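Local coordinates for CHAD domain protein (Streptomyces chartreusis, PDB 6RN5) that probably binds polyphosphate through its helical CHAD domain and also binds copper ions, as a phosin with a combined polyphosphate- and metal-binding fold, at residues D22-Y27 and V217-A222; H74-L79 and A226-L231. One frame throughout, in Å; residues are numbered along the deposited sequence.

Contact 1: residues D22-Y27 and V217-A222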
# COMPACT_ATOMS: atom_id res chain seq x y z
N ASP A 22 -40.34 -32.41 2.50
CA ASP A 22 -41.46 -31.54 2.18
C ASP A 22 -41.13 -30.10 2.45
O ASP A 22 -41.64 -29.23 1.77
CB ASP A 22 -42.71 -31.96 2.94
CG ASP A 22 -43.17 -33.36 2.53
OD1 ASP A 22 -42.79 -33.84 1.43
OD2 ASP A 22 -43.90 -33.99 3.33
N THR A 23 -40.28 -29.85 3.44
CA THR A 23 -39.76 -28.51 3.70
C THR A 23 -38.93 -28.06 2.51
O THR A 23 -39.06 -26.92 2.06
CB THR A 23 -38.88 -28.46 4.97
OG1 THR A 23 -39.53 -29.15 6.02
CG2 THR A 23 -38.62 -26.99 5.44
N LEU A 24 -38.10 -28.97 2.01
CA LEU A 24 -37.25 -28.72 0.86
C LEU A 24 -38.10 -28.37 -0.37
O LEU A 24 -37.74 -27.46 -1.08
CB LEU A 24 -36.41 -29.96 0.54
CG LEU A 24 -35.68 -30.03 -0.79
CD1 LEU A 24 -34.69 -28.89 -0.90
CD2 LEU A 24 -34.94 -31.38 -0.89
N ALA A 25 -39.17 -29.13 -0.62
CA ALA A 25 -40.07 -28.89 -1.73
C ALA A 25 -40.71 -27.51 -1.59
O ALA A 25 -40.85 -26.80 -2.59
CB ALA A 25 -41.15 -29.94 -1.81
N GLY A 26 -41.11 -27.16 -0.38
CA GLY A 26 -41.76 -25.85 -0.13
C GLY A 26 -40.78 -24.74 -0.49
O GLY A 26 -41.17 -23.75 -1.11
N TYR A 27 -39.51 -24.90 -0.13
CA TYR A 27 -38.51 -23.88 -0.41
C TYR A 27 -38.27 -23.73 -1.91
O TYR A 27 -38.29 -22.58 -2.42
CB TYR A 27 -37.20 -24.17 0.32
CG TYR A 27 -36.13 -23.12 0.15
CD1 TYR A 27 -36.25 -21.85 0.73
CD2 TYR A 27 -35.00 -23.39 -0.64
CE1 TYR A 27 -35.24 -20.88 0.55
CE2 TYR A 27 -34.00 -22.43 -0.84
CZ TYR A 27 -34.13 -21.19 -0.24
OH TYR A 27 -33.11 -20.28 -0.42
N VAL A 217 -42.06 -30.74 -7.43
CA VAL A 217 -40.66 -30.95 -7.10
C VAL A 217 -40.35 -32.44 -7.25
O VAL A 217 -41.00 -33.24 -6.63
CB VAL A 217 -40.43 -30.51 -5.67
CG1 VAL A 217 -38.98 -30.65 -5.29
CG2 VAL A 217 -40.95 -29.07 -5.46
N PRO A 218 -39.34 -32.81 -8.04
CA PRO A 218 -39.01 -34.25 -8.20
C PRO A 218 -38.20 -34.83 -7.06
O PRO A 218 -37.01 -35.15 -7.22
CB PRO A 218 -38.22 -34.27 -9.53
CG PRO A 218 -37.57 -32.92 -9.57
CD PRO A 218 -38.54 -31.96 -8.96
N LEU A 219 -38.83 -34.93 -5.90
CA LEU A 219 -38.25 -35.60 -4.76
C LEU A 219 -38.01 -37.07 -5.04
O LEU A 219 -38.86 -37.72 -5.61
CB LEU A 219 -39.18 -35.50 -3.56
CG LEU A 219 -39.40 -34.09 -2.96
CD1 LEU A 219 -40.38 -34.13 -1.81
CD2 LEU A 219 -38.12 -33.40 -2.51
N THR A 220 -36.90 -37.62 -4.58
CA THR A 220 -36.71 -39.10 -4.63
C THR A 220 -37.74 -39.81 -3.72
O THR A 220 -38.30 -39.17 -2.83
CB THR A 220 -35.30 -39.54 -4.16
OG1 THR A 220 -35.08 -39.07 -2.82
CG2 THR A 220 -34.25 -38.99 -5.08
N PRO A 221 -37.95 -41.13 -3.90
CA PRO A 221 -38.99 -41.81 -3.10
C PRO A 221 -38.91 -41.59 -1.59
O PRO A 221 -39.92 -41.34 -0.96
CB PRO A 221 -38.77 -43.30 -3.43
CG PRO A 221 -38.20 -43.30 -4.80
CD PRO A 221 -37.38 -42.03 -4.92
N ALA A 222 -37.72 -41.65 -1.03
CA ALA A 222 -37.55 -41.59 0.43
C ALA A 222 -37.56 -40.16 0.98
O ALA A 222 -37.59 -39.99 2.20
CB ALA A 222 -36.24 -42.28 0.83
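The methyl of Ala-25 sits in the fork of Val-217, a small bump in a shallow notch. CG2 is the nearer prong, with Ala-25 CB 3.8 Å from Val-217 CG2, and CG1 flanks the same methyl while also approaching Ala-25 CA. CG2 additionally rests on the helix backbone, 3.7 Å from Ala-25 O. With CG1 anti to the backbone N (chi1 -178°), both prongs are turned to the helix. Leu-219 supplies the second fork and spreads it across the same helical turn. Its CD1 lies over the shallow hollow between Asp-22 and Ala-25, 4.0 Å from Asp-22 OD1 and 4.3 Å from Ala-25 CB. The other branch goes to Leu-24, whose side chain slides past it in the opposite direction, Leu-24 CD2 lying 4.1 Å from Leu-219 CD2. Asp-22 instead crosses Leu-219 at about a right angle, and its OD1 borders the apolar patch at the exposed end. An inverse gamma turn centred on Pro-218, closed by Leu-219 N to Val-217 O, 2.8 Å, lies between the two forks, which both face the helix. Cut back to an alanine, Val-217 would lose both prongs, which would probably leave the Ala-25 methyl facing a gap, with the loop less firmly seated on the helix. Val-217 also meets Leu-28 and Arg-29 of helix 21-42, and Leu-80. Branched aliphatic groups thus seat the loop between helices 201-213 and 229-244 on the first turns of helix 21-42. Between these two segments the contact is apolar, while polar anchoring of the loop comes from backbone bonds elsewhere, such as that of Pro-218 with Asp-81.

Contact 2: residues H74-L79 and A226-L231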
# COMPACT_ATOMS: atom_id res chain seq x y z
N HIS A 74 -27.77 -28.53 -5.43
CA HIS A 74 -26.43 -29.05 -5.19
C HIS A 74 -26.45 -29.71 -3.83
O HIS A 74 -26.21 -30.89 -3.73
CB HIS A 74 -25.38 -27.92 -5.23
CG HIS A 74 -23.98 -28.40 -5.08
ND1 HIS A 74 -23.31 -28.36 -3.88
CD2 HIS A 74 -23.13 -28.96 -5.97
CE1 HIS A 74 -22.10 -28.86 -4.04
NE2 HIS A 74 -21.96 -29.22 -5.30
N THR A 75 -26.73 -28.91 -2.80
CA THR A 75 -26.68 -29.33 -1.39
C THR A 75 -27.57 -30.55 -1.12
O THR A 75 -27.22 -31.42 -0.31
CB THR A 75 -27.09 -28.16 -0.46
OG1 THR A 75 -26.20 -27.06 -0.67
CG2 THR A 75 -27.03 -28.56 0.99
N PHE A 76 -28.75 -30.56 -1.77
CA PHE A 76 -29.82 -31.52 -1.47
C PHE A 76 -30.08 -32.41 -2.66
O PHE A 76 -31.17 -32.97 -2.82
CB PHE A 76 -31.12 -30.80 -1.04
CG PHE A 76 -30.95 -29.87 0.16
CD1 PHE A 76 -31.01 -30.36 1.46
CD2 PHE A 76 -30.76 -28.50 -0.02
CE1 PHE A 76 -30.88 -29.49 2.56
CE2 PHE A 76 -30.62 -27.63 1.07
CZ PHE A 76 -30.67 -28.12 2.35
N GLN A 77 -29.05 -32.57 -3.47
CA GLN A 77 -29.13 -33.34 -4.68
C GLN A 77 -29.55 -34.75 -4.37
O GLN A 77 -30.26 -35.34 -5.16
CB GLN A 77 -27.80 -33.40 -5.43
CG GLN A 77 -27.97 -34.04 -6.81
CD GLN A 77 -26.80 -33.79 -7.75
OE1 GLN A 77 -26.09 -34.73 -8.09
NE2 GLN A 77 -26.61 -32.52 -8.19
N SER A 78 -29.14 -35.29 -3.23
CA SER A 78 -29.47 -36.70 -2.93
C SER A 78 -30.96 -36.90 -2.73
O SER A 78 -31.42 -38.01 -2.84
CB SER A 78 -28.70 -37.20 -1.70
OG SER A 78 -28.88 -36.32 -0.61
N LEU A 79 -31.72 -35.85 -2.41
CA LEU A 79 -33.18 -36.00 -2.24
C LEU A 79 -34.00 -35.74 -3.50
O LEU A 79 -35.21 -35.76 -3.44
CB LEU A 79 -33.68 -35.11 -1.08
CG LEU A 79 -33.04 -35.52 0.26
CD1 LEU A 79 -33.70 -34.74 1.35
CD2 LEU A 79 -33.19 -37.00 0.54
N ALA A 226 -37.19 -37.96 4.85
CA ALA A 226 -35.76 -37.75 5.20
C ALA A 226 -35.51 -36.41 5.91
O ALA A 226 -36.14 -35.41 5.61
CB ALA A 226 -34.87 -37.86 3.97
N ASP A 227 -34.60 -36.44 6.89
CA ASP A 227 -34.26 -35.28 7.70
C ASP A 227 -33.31 -34.43 6.83
O ASP A 227 -32.36 -34.96 6.30
CB ASP A 227 -33.57 -35.77 8.99
CG ASP A 227 -33.21 -34.64 9.99
OD1 ASP A 227 -33.44 -33.40 9.79
OD2 ASP A 227 -32.65 -35.03 11.03
N LEU A 228 -33.61 -33.14 6.63
CA LEU A 228 -32.70 -32.25 5.88
C LEU A 228 -31.44 -31.84 6.63
O LEU A 228 -30.46 -31.43 6.01
CB LEU A 228 -33.39 -30.95 5.51
CG LEU A 228 -34.62 -30.98 4.65
CD1 LEU A 228 -34.95 -29.53 4.26
CD2 LEU A 228 -34.41 -31.89 3.44
N ARG A 229 -31.42 -31.96 7.94
CA ARG A 229 -30.29 -31.42 8.70
C ARG A 229 -28.92 -32.01 8.43
O ARG A 229 -27.96 -31.28 8.38
CB ARG A 229 -30.58 -31.41 10.18
CG ARG A 229 -31.68 -30.40 10.50
CD ARG A 229 -32.24 -30.62 11.89
NE ARG A 229 -33.28 -31.64 11.86
CZ ARG A 229 -33.68 -32.38 12.90
NH1 ARG A 229 -34.65 -33.28 12.74
NH2 ARG A 229 -33.10 -32.24 14.08
N PRO A 230 -28.82 -33.32 8.23
CA PRO A 230 -27.53 -33.89 7.91
C PRO A 230 -26.95 -33.35 6.60
O PRO A 230 -25.74 -33.17 6.47
CB PRO A 230 -27.84 -35.40 7.79
CG PRO A 230 -29.10 -35.57 8.55
CD PRO A 230 -29.88 -34.32 8.29
N LEU A 231 -27.82 -33.07 5.63
CA LEU A 231 -27.38 -32.46 4.36
C LEU A 231 -26.87 -31.03 4.52
O LEU A 231 -25.87 -30.69 3.94
CB LEU A 231 -28.49 -32.51 3.32
CG LEU A 231 -28.91 -33.95 3.02
CD1 LEU A 231 -30.03 -34.04 1.99
CD2 LEU A 231 -27.69 -34.75 2.56
O HOH W 1 -25.18 -31.42 1.40
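Leu-231 lays its CB obliquely against the ring of Phe-76, 3.8 Å from Phe-76 CD1, and sends its branched end on toward Ser-78 and Leu-79. There Leu-231 CD1 lies 3.6 Å from Ser-78 OG and 3.8 Å from Leu-79 CG, and CD2 keeps it company beside the same hydroxyl oxygen. The Phe-76 ring is held from two more directions. Leu-228 O stands at its edge, in the ring plane, 4.0 Å from Phe-76 CE1, while Thr-75 CG2 covers one face near the rim. Leu-79, with CG anti to its carbonyl carbon (chi1 -62°), divides its two methyls: Leu-79 CD1 meets Leu-228 CD2 at 3.6 Å, and CD2 reaches the methyl of Ala-226. The polar bonding here is through water and within the second segment. A water donates to both Thr-75 O and Leu-231 O, 2.7 Å from each, tying two backbone carbonyls that no direct bond could join. On the far side Asp-227 caps the helix that follows: its OD1 accepts from Arg-229 N, 3.1 Å away and nearly straight at 167°, the N-H arriving from above the carboxylate plane. Arg-229 NE adds a salt bridge to this OD1, though as a hydrogen bond it is weak. The contact therefore joins the end of helix 56-75, where Phe-76 leaves helical geometry before a 3-10 turn, to the start of helix 229-244. Leu-24 of helix 21-42 packs on Phe-76, Leu-79 and Leu-228, and Ala-290, Ala-293 and Val-294 of helix 274-295 meet Thr-75, Phe-76 and Leu-228.

The centres of the two contacts lie 10 Å apart, on the same side of the chain's centre and away from the copper and carbonate sites. Their segments alternate along the sequence: 22-27, 74-79, 217-222, then 226-231. They touch directly, Thr-220 N probably bonding to Leu-79 O at 2.8 Å and Leu-24 CD2 packing on Phe-76 CB. Helix 21-42, and the end of helix 56-75 with the turn after it, supply the first segments; the second come from the connection between helices 201-213 and 229-244. At this end of the all-helical fold, that connection and the start of helix 229-244 are thereby packed onto the beginning of helix 21-42 and the end of helix 56-75.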